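Local coordinates for protein N-terminal domain of PorA (28-171) (PDB 6KJK) that is probably a cargo protein of the type IX secretion system that affects PorXY-SigP signalling, represented here by its N-terminal domain, at residues Ser112-Pro115 / Gly121-Leu124; Ile48-Lys53 / Leu67-Cys72; Thr23-Glu28 / Lys132-Gly137; Met34-Met39 / Ala125-Asn130; Leu92-Thr97 / Gly107-Ser112. One frame throughout, in Å; residues are numbered along the deposited sequence.

Interaction 1 of 5, residues Ser112-Pro115 / Gly121-Leu124; sequences SCFP and GTEL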
# COMPACT_ATOMS: atom_id res chain seq x y z
N SER A 112 2.06 3.23 5.91
CA SER A 112 2.98 4.30 6.29
C SER A 112 4.42 3.83 6.21
O SER A 112 4.75 2.68 6.49
CB SER A 112 2.74 4.80 7.72
OG SER A 112 1.45 5.38 7.84
N CYS A 113 5.27 4.79 5.91
CA CYS A 113 6.71 4.64 5.94
C CYS A 113 7.21 5.15 7.29
O CYS A 113 6.84 6.26 7.69
CB CYS A 113 7.29 5.51 4.81
SG CYS A 113 8.96 5.24 4.31
N PHE A 114 8.02 4.37 7.98
CA PHE A 114 8.58 4.80 9.25
C PHE A 114 10.09 4.79 9.14
O PHE A 114 10.67 3.98 8.40
CB PHE A 114 8.23 3.79 10.34
CG PHE A 114 6.78 3.77 10.71
CD1 PHE A 114 5.86 3.01 9.99
CD2 PHE A 114 6.34 4.49 11.81
CE1 PHE A 114 4.52 2.99 10.36
CE2 PHE A 114 5.01 4.46 12.18
CZ PHE A 114 4.10 3.70 11.45
N PRO A 115 10.77 5.66 9.89
CA PRO A 115 12.21 5.48 10.06
C PRO A 115 12.47 4.10 10.62
O PRO A 115 11.63 3.51 11.31
CB PRO A 115 12.59 6.56 11.09
CG PRO A 115 11.44 7.51 11.12
CD PRO A 115 10.24 6.67 10.82
N GLY A 121 4.29 7.15 16.07
CA GLY A 121 4.20 8.57 15.81
C GLY A 121 5.29 9.14 14.93
O GLY A 121 5.29 10.36 14.68
N THR A 122 6.22 8.32 14.44
CA THR A 122 7.32 8.82 13.62
C THR A 122 7.07 8.68 12.11
O THR A 122 8.00 8.90 11.34
CB THR A 122 8.63 8.14 14.02
OG1 THR A 122 8.50 6.71 13.90
CG2 THR A 122 8.97 8.47 15.47
N GLU A 123 5.84 8.36 11.69
CA GLU A 123 5.53 8.19 10.27
C GLU A 123 6.13 9.30 9.40
O GLU A 123 5.94 10.49 9.67
CB GLU A 123 4.01 8.20 10.08
CG GLU A 123 3.27 7.02 10.70
CD GLU A 123 2.91 7.21 12.18
OE1 GLU A 123 3.39 8.19 12.81
OE2 GLU A 123 2.16 6.37 12.71
N LEU A 124 6.84 8.90 8.34
CA LEU A 124 7.40 9.86 7.40
C LEU A 124 6.45 10.18 6.25
O LEU A 124 6.54 11.26 5.66
CB LEU A 124 8.69 9.31 6.78
CG LEU A 124 9.73 8.89 7.82
CD1 LEU A 124 10.82 8.04 7.20
CD2 LEU A 124 10.33 10.12 8.49

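Interaction 2 of 5, residues Ile48-Lys53 / Leu67-Cys72; sequences INVIGK and LCFGQC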
# COMPACT_ATOMS: atom_id res chain seq x y z
N ILE A 48 18.00 7.38 3.32
CA ILE A 48 17.40 7.07 4.61
C ILE A 48 16.92 5.63 4.59
O ILE A 48 16.42 5.14 3.57
CB ILE A 48 16.26 8.06 4.95
CG1 ILE A 48 15.68 7.82 6.34
CG2 ILE A 48 15.17 8.05 3.91
CD1 ILE A 48 14.62 8.86 6.68
N ASN A 49 17.06 4.95 5.71
CA ASN A 49 16.53 3.61 5.87
C ASN A 49 15.14 3.69 6.47
O ASN A 49 14.93 4.35 7.49
CB ASN A 49 17.43 2.77 6.78
CG ASN A 49 18.71 2.34 6.10
OD1 ASN A 49 18.91 2.59 4.92
ND2 ASN A 49 19.57 1.66 6.83
N VAL A 50 14.19 3.03 5.83
CA VAL A 50 12.80 3.06 6.26
C VAL A 50 12.24 1.64 6.33
O VAL A 50 12.79 0.69 5.78
CB VAL A 50 11.93 3.95 5.36
CG1 VAL A 50 12.48 5.36 5.30
CG2 VAL A 50 11.88 3.40 3.96
N ILE A 51 11.10 1.52 7.01
CA ILE A 51 10.29 0.31 6.96
C ILE A 51 8.88 0.72 6.55
O ILE A 51 8.39 1.77 7.00
CB ILE A 51 10.25 -0.39 8.34
CG1 ILE A 51 11.62 -0.88 8.74
CG2 ILE A 51 9.27 -1.54 8.35
CD1 ILE A 51 11.70 -1.23 10.21
N GLY A 52 8.26 -0.07 5.69
CA GLY A 52 6.88 0.16 5.27
C GLY A 52 5.95 -0.77 6.03
O GLY A 52 6.27 -1.94 6.22
N LYS A 53 4.84 -0.22 6.51
CA LYS A 53 3.89 -0.99 7.31
C LYS A 53 2.47 -0.73 6.85
O LYS A 53 2.07 0.42 6.64
CB LYS A 53 3.97 -0.64 8.80
CG LYS A 53 5.34 -0.83 9.42
CD LYS A 53 5.26 -0.83 10.92
CE LYS A 53 6.66 -0.84 11.53
NZ LYS A 53 6.61 -0.97 13.02
N LEU A 67 1.78 -7.21 0.42
CA LEU A 67 2.59 -6.00 0.34
C LEU A 67 3.91 -6.28 -0.37
O LEU A 67 4.60 -7.25 -0.04
CB LEU A 67 2.89 -5.56 1.77
CG LEU A 67 3.80 -4.35 1.94
CD1 LEU A 67 3.15 -3.10 1.35
CD2 LEU A 67 4.11 -4.13 3.41
N CYS A 68 4.29 -5.42 -1.32
CA CYS A 68 5.63 -5.46 -1.88
C CYS A 68 6.29 -4.12 -1.64
O CYS A 68 5.82 -3.10 -2.14
CB CYS A 68 5.59 -5.71 -3.38
SG CYS A 68 4.94 -7.34 -3.89
N PHE A 69 7.38 -4.12 -0.89
CA PHE A 69 8.17 -2.91 -0.69
C PHE A 69 9.56 -3.39 -0.30
O PHE A 69 9.72 -3.92 0.81
CB PHE A 69 7.54 -2.06 0.40
CG PHE A 69 8.26 -0.79 0.62
CD1 PHE A 69 8.33 0.16 -0.40
CD2 PHE A 69 8.86 -0.50 1.83
CE1 PHE A 69 9.04 1.34 -0.22
CE2 PHE A 69 9.55 0.69 2.02
CZ PHE A 69 9.62 1.61 1.01
N GLY A 70 10.52 -3.29 -1.19
CA GLY A 70 11.84 -3.90 -0.98
C GLY A 70 11.82 -5.39 -1.24
O GLY A 70 12.68 -5.90 -1.98
N GLN A 71 10.82 -6.09 -0.72
CA GLN A 71 10.57 -7.50 -0.98
C GLN A 71 9.06 -7.69 -1.01
O GLN A 71 8.31 -6.96 -0.35
CB GLN A 71 11.17 -8.32 0.18
CG GLN A 71 11.03 -9.83 0.12
CD GLN A 71 11.59 -10.41 1.40
OE1 GLN A 71 12.65 -10.00 1.86
NE2 GLN A 71 10.84 -11.31 2.03
N CYS A 72 8.59 -8.68 -1.75
CA CYS A 72 7.18 -9.06 -1.69
C CYS A 72 6.99 -10.00 -0.52
O CYS A 72 7.60 -11.08 -0.48
CB CYS A 72 6.77 -9.72 -3.00
SG CYS A 72 6.62 -8.50 -4.33

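Interaction 3 of 5, residues Thr23-Glu28 / Lys132-Gly137; sequences TAFTTE and KYKGGG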
# COMPACT_ATOMS: atom_id res chain seq x y z
N THR A 23 -10.36 0.97 -8.31
CA THR A 23 -11.59 0.33 -8.72
C THR A 23 -11.38 -0.82 -9.69
O THR A 23 -12.27 -1.64 -9.85
CB THR A 23 -12.52 1.35 -9.40
OG1 THR A 23 -11.80 1.94 -10.50
CG2 THR A 23 -12.93 2.44 -8.44
N ALA A 24 -10.23 -0.89 -10.35
CA ALA A 24 -10.04 -1.95 -11.32
C ALA A 24 -9.79 -3.27 -10.62
O ALA A 24 -9.11 -3.32 -9.59
CB ALA A 24 -8.85 -1.62 -12.24
N PHE A 25 -10.33 -4.35 -11.17
CA PHE A 25 -10.06 -5.69 -10.67
C PHE A 25 -9.88 -6.65 -11.84
O PHE A 25 -10.42 -6.43 -12.94
CB PHE A 25 -11.14 -6.18 -9.69
CG PHE A 25 -12.50 -6.30 -10.30
CD1 PHE A 25 -13.34 -5.21 -10.35
CD2 PHE A 25 -12.92 -7.50 -10.84
CE1 PHE A 25 -14.60 -5.32 -10.93
CE2 PHE A 25 -14.18 -7.62 -11.41
CZ PHE A 25 -15.00 -6.53 -11.45
N THR A 26 -9.11 -7.70 -11.62
CA THR A 26 -9.01 -8.79 -12.58
C THR A 26 -9.50 -10.08 -11.92
O THR A 26 -9.49 -10.21 -10.69
CB THR A 26 -7.58 -8.95 -13.09
OG1 THR A 26 -6.72 -9.27 -11.99
CG2 THR A 26 -7.11 -7.65 -13.72
N THR A 27 -9.98 -11.02 -12.73
CA THR A 27 -10.66 -12.21 -12.24
C THR A 27 -9.90 -13.44 -12.69
O THR A 27 -9.48 -13.53 -13.84
CB THR A 27 -12.09 -12.28 -12.81
OG1 THR A 27 -12.82 -11.11 -12.47
CG2 THR A 27 -12.82 -13.50 -12.28
N GLU A 28 -9.72 -14.39 -11.77
CA GLU A 28 -9.06 -15.65 -12.10
C GLU A 28 -9.48 -16.70 -11.08
O GLU A 28 -9.23 -16.54 -9.88
CB GLU A 28 -7.54 -15.48 -12.10
CG GLU A 28 -6.79 -16.79 -12.24
CD GLU A 28 -7.22 -17.58 -13.46
OE1 GLU A 28 -7.52 -18.79 -13.31
OE2 GLU A 28 -7.29 -17.00 -14.57
N LYS A 132 -12.35 -0.17 -3.98
CA LYS A 132 -13.81 -0.10 -4.13
C LYS A 132 -14.21 -1.08 -5.22
O LYS A 132 -14.14 -0.77 -6.42
CB LYS A 132 -14.25 1.33 -4.44
CG LYS A 132 -13.99 2.28 -3.30
CD LYS A 132 -14.55 3.65 -3.58
CE LYS A 132 -14.29 4.58 -2.42
NZ LYS A 132 -14.71 5.97 -2.73
N TYR A 133 -14.61 -2.27 -4.80
CA TYR A 133 -15.00 -3.35 -5.70
C TYR A 133 -16.47 -3.21 -6.07
O TYR A 133 -17.34 -3.16 -5.18
CB TYR A 133 -14.79 -4.68 -4.99
CG TYR A 133 -15.24 -5.91 -5.72
CD1 TYR A 133 -14.60 -6.34 -6.87
CD2 TYR A 133 -16.32 -6.68 -5.23
CE1 TYR A 133 -14.98 -7.50 -7.52
CE2 TYR A 133 -16.71 -7.83 -5.87
CZ TYR A 133 -16.06 -8.24 -7.01
OH TYR A 133 -16.47 -9.40 -7.62
N LYS A 134 -16.76 -3.16 -7.37
CA LYS A 134 -18.14 -3.12 -7.89
C LYS A 134 -18.98 -2.06 -7.18
O LYS A 134 -20.09 -2.33 -6.70
CB LYS A 134 -18.79 -4.50 -7.85
CG LYS A 134 -18.12 -5.51 -8.74
CD LYS A 134 -18.86 -6.85 -8.79
CE LYS A 134 -18.18 -7.81 -9.76
NZ LYS A 134 -18.73 -9.19 -9.76
N GLY A 135 -18.44 -0.86 -7.10
CA GLY A 135 -19.11 0.27 -6.52
C GLY A 135 -18.75 0.55 -5.08
O GLY A 135 -19.02 1.65 -4.59
N GLY A 136 -18.15 -0.42 -4.39
CA GLY A 136 -17.73 -0.22 -3.02
C GLY A 136 -18.77 -0.57 -1.99
O GLY A 136 -18.49 -0.46 -0.79
N GLY A 137 -19.95 -1.02 -2.42
CA GLY A 137 -20.98 -1.47 -1.50
C GLY A 137 -22.00 -0.40 -1.19
O GLY A 137 -21.64 0.76 -0.98
O HOH W 1 -14.82 -2.13 -9.15

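Interaction 4 of 5, residues Met34-Met39 / Ala125-Asn130; sequences MKFKGM and ATVNIN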
# COMPACT_ATOMS: atom_id res chain seq x y z
N MET A 34 -7.21 -6.84 -6.89
CA MET A 34 -7.08 -5.41 -7.10
C MET A 34 -5.69 -5.00 -6.65
O MET A 34 -5.13 -5.60 -5.72
CB MET A 34 -8.15 -4.65 -6.31
CG MET A 34 -9.54 -5.14 -6.69
SD MET A 34 -10.90 -4.31 -5.86
CE MET A 34 -10.85 -2.72 -6.70
N LYS A 35 -5.11 -4.00 -7.30
CA LYS A 35 -3.72 -3.67 -7.00
C LYS A 35 -3.50 -2.17 -6.94
O LYS A 35 -3.87 -1.44 -7.87
CB LYS A 35 -2.79 -4.28 -8.04
CG LYS A 35 -1.33 -3.98 -7.80
CD LYS A 35 -0.55 -4.54 -8.97
CE LYS A 35 0.75 -5.16 -8.54
NZ LYS A 35 1.78 -5.07 -9.63
N PHE A 36 -2.86 -1.72 -5.87
CA PHE A 36 -2.33 -0.37 -5.76
C PHE A 36 -0.85 -0.40 -6.08
O PHE A 36 -0.12 -1.30 -5.65
CB PHE A 36 -2.51 0.11 -4.31
CG PHE A 36 -1.73 1.35 -3.97
CD1 PHE A 36 -2.27 2.60 -4.19
CD2 PHE A 36 -0.45 1.28 -3.48
CE1 PHE A 36 -1.56 3.73 -3.90
CE2 PHE A 36 0.27 2.41 -3.19
CZ PHE A 36 -0.30 3.65 -3.39
N LYS A 37 -0.41 0.58 -6.86
CA LYS A 37 1.00 0.71 -7.22
C LYS A 37 1.44 2.15 -7.02
O LYS A 37 0.74 3.09 -7.43
CB LYS A 37 1.26 0.33 -8.70
CG LYS A 37 1.23 -1.17 -8.98
CD LYS A 37 1.33 -1.42 -10.48
CE LYS A 37 2.71 -1.01 -10.98
NZ LYS A 37 3.11 -1.75 -12.22
N GLY A 38 2.60 2.33 -6.43
CA GLY A 38 3.16 3.65 -6.27
C GLY A 38 4.65 3.54 -6.05
O GLY A 38 5.27 2.50 -6.31
N MET A 39 5.24 4.64 -5.59
CA MET A 39 6.67 4.74 -5.34
C MET A 39 6.86 5.50 -4.04
O MET A 39 6.14 6.49 -3.79
CB MET A 39 7.38 5.56 -6.43
CG MET A 39 7.30 4.97 -7.83
SD MET A 39 8.36 3.53 -8.07
CE MET A 39 9.79 4.09 -7.24
N ALA A 125 5.57 9.24 5.90
CA ALA A 125 4.61 9.40 4.82
C ALA A 125 3.55 8.34 4.98
O ALA A 125 3.85 7.23 5.40
CB ALA A 125 5.27 9.24 3.45
N THR A 126 2.32 8.69 4.64
CA THR A 126 1.18 7.80 4.81
C THR A 126 0.26 7.95 3.62
O THR A 126 0.03 9.07 3.14
CB THR A 126 0.42 8.20 6.08
OG1 THR A 126 1.28 7.98 7.20
CG2 THR A 126 -0.87 7.39 6.26
N VAL A 127 -0.28 6.83 3.17
CA VAL A 127 -1.33 6.83 2.16
C VAL A 127 -2.42 5.88 2.62
O VAL A 127 -2.14 4.81 3.20
CB VAL A 127 -0.79 6.45 0.76
CG1 VAL A 127 -0.13 5.07 0.73
CG2 VAL A 127 -1.86 6.59 -0.30
N ASN A 128 -3.65 6.29 2.40
CA ASN A 128 -4.83 5.47 2.65
C ASN A 128 -5.33 4.95 1.31
O ASN A 128 -5.48 5.73 0.36
CB ASN A 128 -5.92 6.28 3.35
CG ASN A 128 -5.44 6.89 4.59
OD1 ASN A 128 -5.20 6.19 5.59
ND2 ASN A 128 -5.20 8.20 4.56
N ILE A 129 -5.56 3.65 1.22
CA ILE A 129 -5.90 2.99 -0.03
C ILE A 129 -7.27 2.35 0.15
O ILE A 129 -7.46 1.53 1.06
CB ILE A 129 -4.85 1.92 -0.36
CG1 ILE A 129 -3.49 2.56 -0.47
CG2 ILE A 129 -5.22 1.16 -1.64
CD1 ILE A 129 -2.39 1.59 -0.39
N ASN A 130 -8.21 2.70 -0.72
CA ASN A 130 -9.54 2.09 -0.71
C ASN A 130 -9.71 1.29 -1.99
O ASN A 130 -9.60 1.85 -3.09
CB ASN A 130 -10.65 3.14 -0.64
CG ASN A 130 -10.68 3.87 0.67
OD1 ASN A 130 -10.40 3.29 1.73
ND2 ASN A 130 -11.01 5.15 0.62

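Interaction 5 of 5, residues Leu92-Thr97 / Gly107-Ser112; sequences LSLRYT and GAFTFS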
# COMPACT_ATOMS: atom_id res chain seq x y z
N LEU A 92 6.34 0.42 -4.62
CA LEU A 92 5.45 0.00 -3.56
C LEU A 92 4.21 -0.56 -4.22
O LEU A 92 3.61 0.08 -5.09
CB LEU A 92 5.04 1.24 -2.75
CG LEU A 92 3.91 1.05 -1.75
CD1 LEU A 92 4.27 0.01 -0.67
CD2 LEU A 92 3.56 2.40 -1.14
N SER A 93 3.80 -1.75 -3.82
CA SER A 93 2.53 -2.26 -4.30
C SER A 93 1.77 -2.97 -3.19
O SER A 93 2.36 -3.51 -2.24
CB SER A 93 2.65 -3.17 -5.51
OG SER A 93 3.32 -4.36 -5.19
N LEU A 94 0.45 -2.97 -3.32
CA LEU A 94 -0.41 -3.70 -2.40
C LEU A 94 -1.48 -4.39 -3.22
O LEU A 94 -2.23 -3.72 -3.94
CB LEU A 94 -1.05 -2.73 -1.39
CG LEU A 94 -1.96 -3.35 -0.34
CD1 LEU A 94 -1.18 -4.28 0.56
CD2 LEU A 94 -2.66 -2.26 0.48
N ARG A 95 -1.54 -5.70 -3.13
CA ARG A 95 -2.52 -6.48 -3.86
C ARG A 95 -3.56 -6.98 -2.86
O ARG A 95 -3.21 -7.50 -1.79
CB ARG A 95 -1.82 -7.67 -4.49
CG ARG A 95 -1.04 -7.34 -5.75
CD ARG A 95 -0.28 -8.60 -6.17
NE ARG A 95 0.27 -8.57 -7.53
CZ ARG A 95 1.50 -8.18 -7.83
NH1 ARG A 95 2.31 -7.73 -6.88
NH2 ARG A 95 1.92 -8.20 -9.09
N TYR A 96 -4.82 -6.88 -3.22
CA TYR A 96 -5.93 -7.30 -2.38
C TYR A 96 -6.70 -8.33 -3.19
O TYR A 96 -7.12 -8.04 -4.31
CB TYR A 96 -6.79 -6.09 -2.07
CG TYR A 96 -8.06 -6.37 -1.28
CD1 TYR A 96 -8.09 -7.28 -0.21
CD2 TYR A 96 -9.21 -5.71 -1.61
CE1 TYR A 96 -9.26 -7.51 0.47
CE2 TYR A 96 -10.40 -5.94 -0.91
CZ TYR A 96 -10.41 -6.84 0.14
OH TYR A 96 -11.56 -7.10 0.89
N THR A 97 -6.87 -9.53 -2.63
CA THR A 97 -7.51 -10.63 -3.34
C THR A 97 -8.66 -11.14 -2.49
O THR A 97 -8.59 -11.14 -1.26
CB THR A 97 -6.53 -11.74 -3.60
OG1 THR A 97 -5.93 -12.13 -2.38
CG2 THR A 97 -5.44 -11.28 -4.51
N GLY A 107 -12.49 -2.70 0.45
CA GLY A 107 -11.33 -3.02 1.30
C GLY A 107 -10.58 -1.73 1.54
O GLY A 107 -10.49 -0.88 0.66
N ALA A 108 -10.10 -1.52 2.75
CA ALA A 108 -9.44 -0.26 3.09
C ALA A 108 -8.17 -0.55 3.87
O ALA A 108 -8.18 -1.37 4.81
CB ALA A 108 -10.38 0.64 3.91
N PHE A 109 -7.08 0.11 3.49
CA PHE A 109 -5.79 -0.10 4.11
C PHE A 109 -5.13 1.25 4.32
O PHE A 109 -5.40 2.21 3.58
CB PHE A 109 -4.89 -0.95 3.20
CG PHE A 109 -5.45 -2.33 2.94
CD1 PHE A 109 -6.33 -2.56 1.90
CD2 PHE A 109 -5.11 -3.40 3.77
CE1 PHE A 109 -6.82 -3.84 1.67
CE2 PHE A 109 -5.58 -4.65 3.52
CZ PHE A 109 -6.43 -4.89 2.48
N THR A 110 -4.24 1.31 5.29
CA THR A 110 -3.34 2.45 5.42
C THR A 110 -1.93 1.91 5.37
O THR A 110 -1.63 0.91 6.01
CB THR A 110 -3.60 3.21 6.72
OG1 THR A 110 -4.96 3.70 6.71
CG2 THR A 110 -2.64 4.39 6.88
N PHE A 111 -1.08 2.56 4.59
CA PHE A 111 0.34 2.25 4.52
C PHE A 111 1.10 3.46 5.03
O PHE A 111 0.85 4.59 4.57
CB PHE A 111 0.75 1.95 3.08
CG PHE A 111 2.23 1.81 2.91
CD1 PHE A 111 2.88 0.60 3.13
CD2 PHE A 111 3.00 2.92 2.56
CE1 PHE A 111 4.27 0.49 2.96
CE2 PHE A 111 4.38 2.82 2.40
CZ PHE A 111 5.00 1.61 2.59
N SER A 112 2.06 3.23 5.91
CA SER A 112 2.98 4.30 6.29
C SER A 112 4.42 3.83 6.21
O SER A 112 4.75 2.68 6.49
CB SER A 112 2.74 4.80 7.72
OG SER A 112 1.45 5.38 7.84

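Interaction 1 of 5, residues Ser112-Pro115 / Gly121-Leu124
Leu124 reaches toward the end of strand 105-115 and meets it with both backbone and side chain. Its N-H donates to Cys113 O (N to O 2.7 Å, 164° at the hydrogen), arriving nearly along the C=O axis, a short and straight bond that ties the returning chain to the strand. The isobutyl group then lies across the Pro115 ring: Leu124 CG is 3.8 Å from Pro115 CD, Leu124 CD2 lies near Pro115 CG, and Leu124 CD1 stops 3.6 Å from Pro115 N. Thr122 adds a backbone contact, its O 3.2 Å from Pro115 CD. Glu123 behaves differently. Its chain bends at chi2 (86°), which folds the carboxylate back alongside Phe114, both side chains pointing the same way. Glu123 CG is 3.4 Å from Phe114 CE2, and Glu123 OE2 is 3.5 Å from Phe114 CZ. The acid thus lies beside the ring through its CG and carboxylate, the two planes 43° apart. The same ring has Thr122 OG1 in its plane at the edge, 3.7 Å from Phe114 CD2, while that hydroxyl is hydrogen-bonded to Ala119 O in the same connection. Glu123 N is buried here without a partner in the model. Phe114 also forms a cation-pi pair with Lys53. The contact closes the connection between strands 105-115 and 125-133: Cys113 pairs through its backbone with Ala125, Phe114 bonds Ile51 of strand 48-58 on the other edge, and Leu124 packs on Ile48, Val50 and, in strand 5-9, Val5.

Interaction 2 of 5, residues Ile48-Lys53 / Leu67-Cys72
Phe69 bridges the two sheets of the beta sandwich, its ring resting against Gly52 and Val50 of the facing strand. Strand 48-53 belongs to the five-stranded sheet and strand 67-69 to the other; their axes pass 8.5 Å apart and run antiparallel at 166°, with no hydrogen bond between them. A chi1 of -177° swings the Phe69 ring away from its own backbone N and extends it toward the facing sheet. Its CD2 lies 3.9 Å from Gly52 N, approaching the peptide obliquely, where no side chain stands between ring and backbone. Val50 crosses the aromatic side chain at about a right angle and puts CG2 at the ring edge, near the ring plane, 4.1 Å from Phe69 CE2. Leu67, two residues back on the same strand, leans the same way, and its CD2 comes to 4.2 Å from Gly52 O. The chain then turns in a small loop: Phe69 N donates to Gln71 O at 3.0 Å, and Cys68 SG is joined to Cys72 SG by a disulfide of 2.1 Å. The disulfide closes this loop and makes no contact with 48-53. Around the contact, Val83 and Ser80 also meet the Phe69 side chain, and Leu67 packs on Leu92 and Phe111. The amide beside the ring is not left to the aromatic surface, since Gly52 N bonds to Ser80 OG. Across the two segments, then, cohesion is dispersive and hydrophobic: four buried residues meet without a charged or hydrogen-bonding side chain.

Interaction 3 of 5, residues Thr23-Glu28 / Lys132-Gly137
Phe25 and Tyr133 form an edge-to-face pair, the edge of Tyr133 directed at a face of Phe25, with centroids 4.9 Å apart and planes at 67°. Tyr133 CE1 stands 3.7 Å above the centre of the Phe25 ring. Phe25 reaches this place with CG between its backbone N and carbonyl carbon (chi1 62°). The aliphatic part of Lys134 adds to the apolar contact: Lys134 CE is 3.8 Å from Phe25 CZ, and its CG lies over a face of the Tyr133 ring. Tyr133 and Lys134 sit where strand 125-133 ends in a type I' beta turn, Tyr133 to Gly136, closed by Gly136 N to Tyr133 O at 3.0 Å; Phe25 lies in the segment following strand 18-22. Polar contact between the segments runs through one water, which donates to Thr23 O at 2.7 Å and to Lys132 O at 3.1 Å and accepts from Lys134 N at 2.8 Å. Three backbone groups are thereby joined where the two segments exchange no direct hydrogen bond. The side-chain polar ends turn to other residues: Tyr133 OH binds Glu32 and Ser101 O, Lys134 NZ also binds Ser101 O, and Lys132 NZ makes a salt bridge with Asp21.

Interaction 4 of 5, residues Met34-Met39 / Ala125-Asn130
Phe36 and Ile129 mark the nearest approach of two strands that run in opposite senses in different sheets, their CA atoms 7.5 Å apart and no hydrogen bond passing between them. Each strand is paired within its own sheet instead: Phe36 with Leu94 of strand 90-99, and Ala125 with Cys113 of strand 105-115. Phe36, Ile129 and Val127 all point toward the opposite segment. In Phe36 the ring carbon CG stands opposite the backbone N across the CA-CB bond (chi1 167°); this directs the ring at Ile129, which puts CD1 over one face. That methyl stands 3.7 Å from the Phe36 ring centroid and 14° off the normal, a well-centred CH-pi contact, with Phe36 CG its nearest ring atom at 3.6 Å. The two side chains cross at about a right angle. Ile129 CG1 is 3.9 Å from Phe36 CD1, while the Ile129 CG2 branch stays by the backbone end, 3.9 Å from Phe36 CB. Val127 is the looser partner: its CG1 lies 4.4 Å from Phe36 CZ, oblique to the ring. The contact belongs to the core between the two sheets of a beta sandwich and lies about 4 Å, centre to centre, from the middle of the domain. Val20 of strand 18-22 and Leu92 of strand 90-99 also touch Phe36, and Leu94 touches Ile129. Among the residues alternating with Val127 and Ile129, Thr126 OG1 and Ser112 OG are hydrogen-bonded, as are Asn128 OD1 and Thr110 OG1.

Interaction 5 of 5, residues Leu92-Thr97 / Gly107-Ser112
Leu92 and Phe111 come from opposite directions and make a CH-pi contact, Leu92 CD1 sitting over the ring 3.9 Å from the Phe111 centroid. A chi1 of 170°, which turns Leu92 CG away from the backbone N, presents both methyls to the ring: CD2 lies over the same face, 3.7 Å from Phe111 CE2. A second CH-pi contact follows along the strands, where Leu94 crosses Phe109 obliquely, its CD2 3.7 Å from Phe109 CG and well off the ring centre. The aromatic pair is T-shaped: Phe109 turns its edge to the Tyr96 face, planes at 70° and centroids 5.5 Å apart, with Phe109 CE1 toward the rim of the tyrosine ring. The Tyr96 ring meets the backbone at Gly107, whose CA is 3.8 Å from Tyr96 CE2, so the tyrosine lies against bare main chain. The one polar group in this row, Tyr96 OH, has hydrogen bonds to His105 NE2 and Ile60 N. No hydrogen bond joins the two segments; Leu94 and Tyr96 pair with Phe36 and Met34 in their own sheet. Strand axes 9.5 Å apart, running antiparallel at 154°, with alternate residues meeting between them, are characteristic of the two facing sheets of a beta sandwich.

Overall arrangement
Interactions 2, 4 and 5 join the domain's two sheets. Interactions 4 and 5, with centres about 6 Å apart, occupy the middle of the core and meet through neighbouring strands 31-42 with 90-99 in one sheet and 105-115 with 125-133 in the other. Interaction 2, its centre about 13 Å from the centre of each, continues the packing toward the disulfide loop. Interactions 1 and 3 close opposite ends, centres about 29 Å apart; interaction 1 shares Ser112 with interaction 5, while interaction 3 touches interaction 4 through Met34. Along the chain 23-28/132-137 encloses 34-39/125-130, within which 48-53/67-72, 92-97/107-112 and 112-115/121-124 follow in order, so segments far apart in sequence meet in one domain.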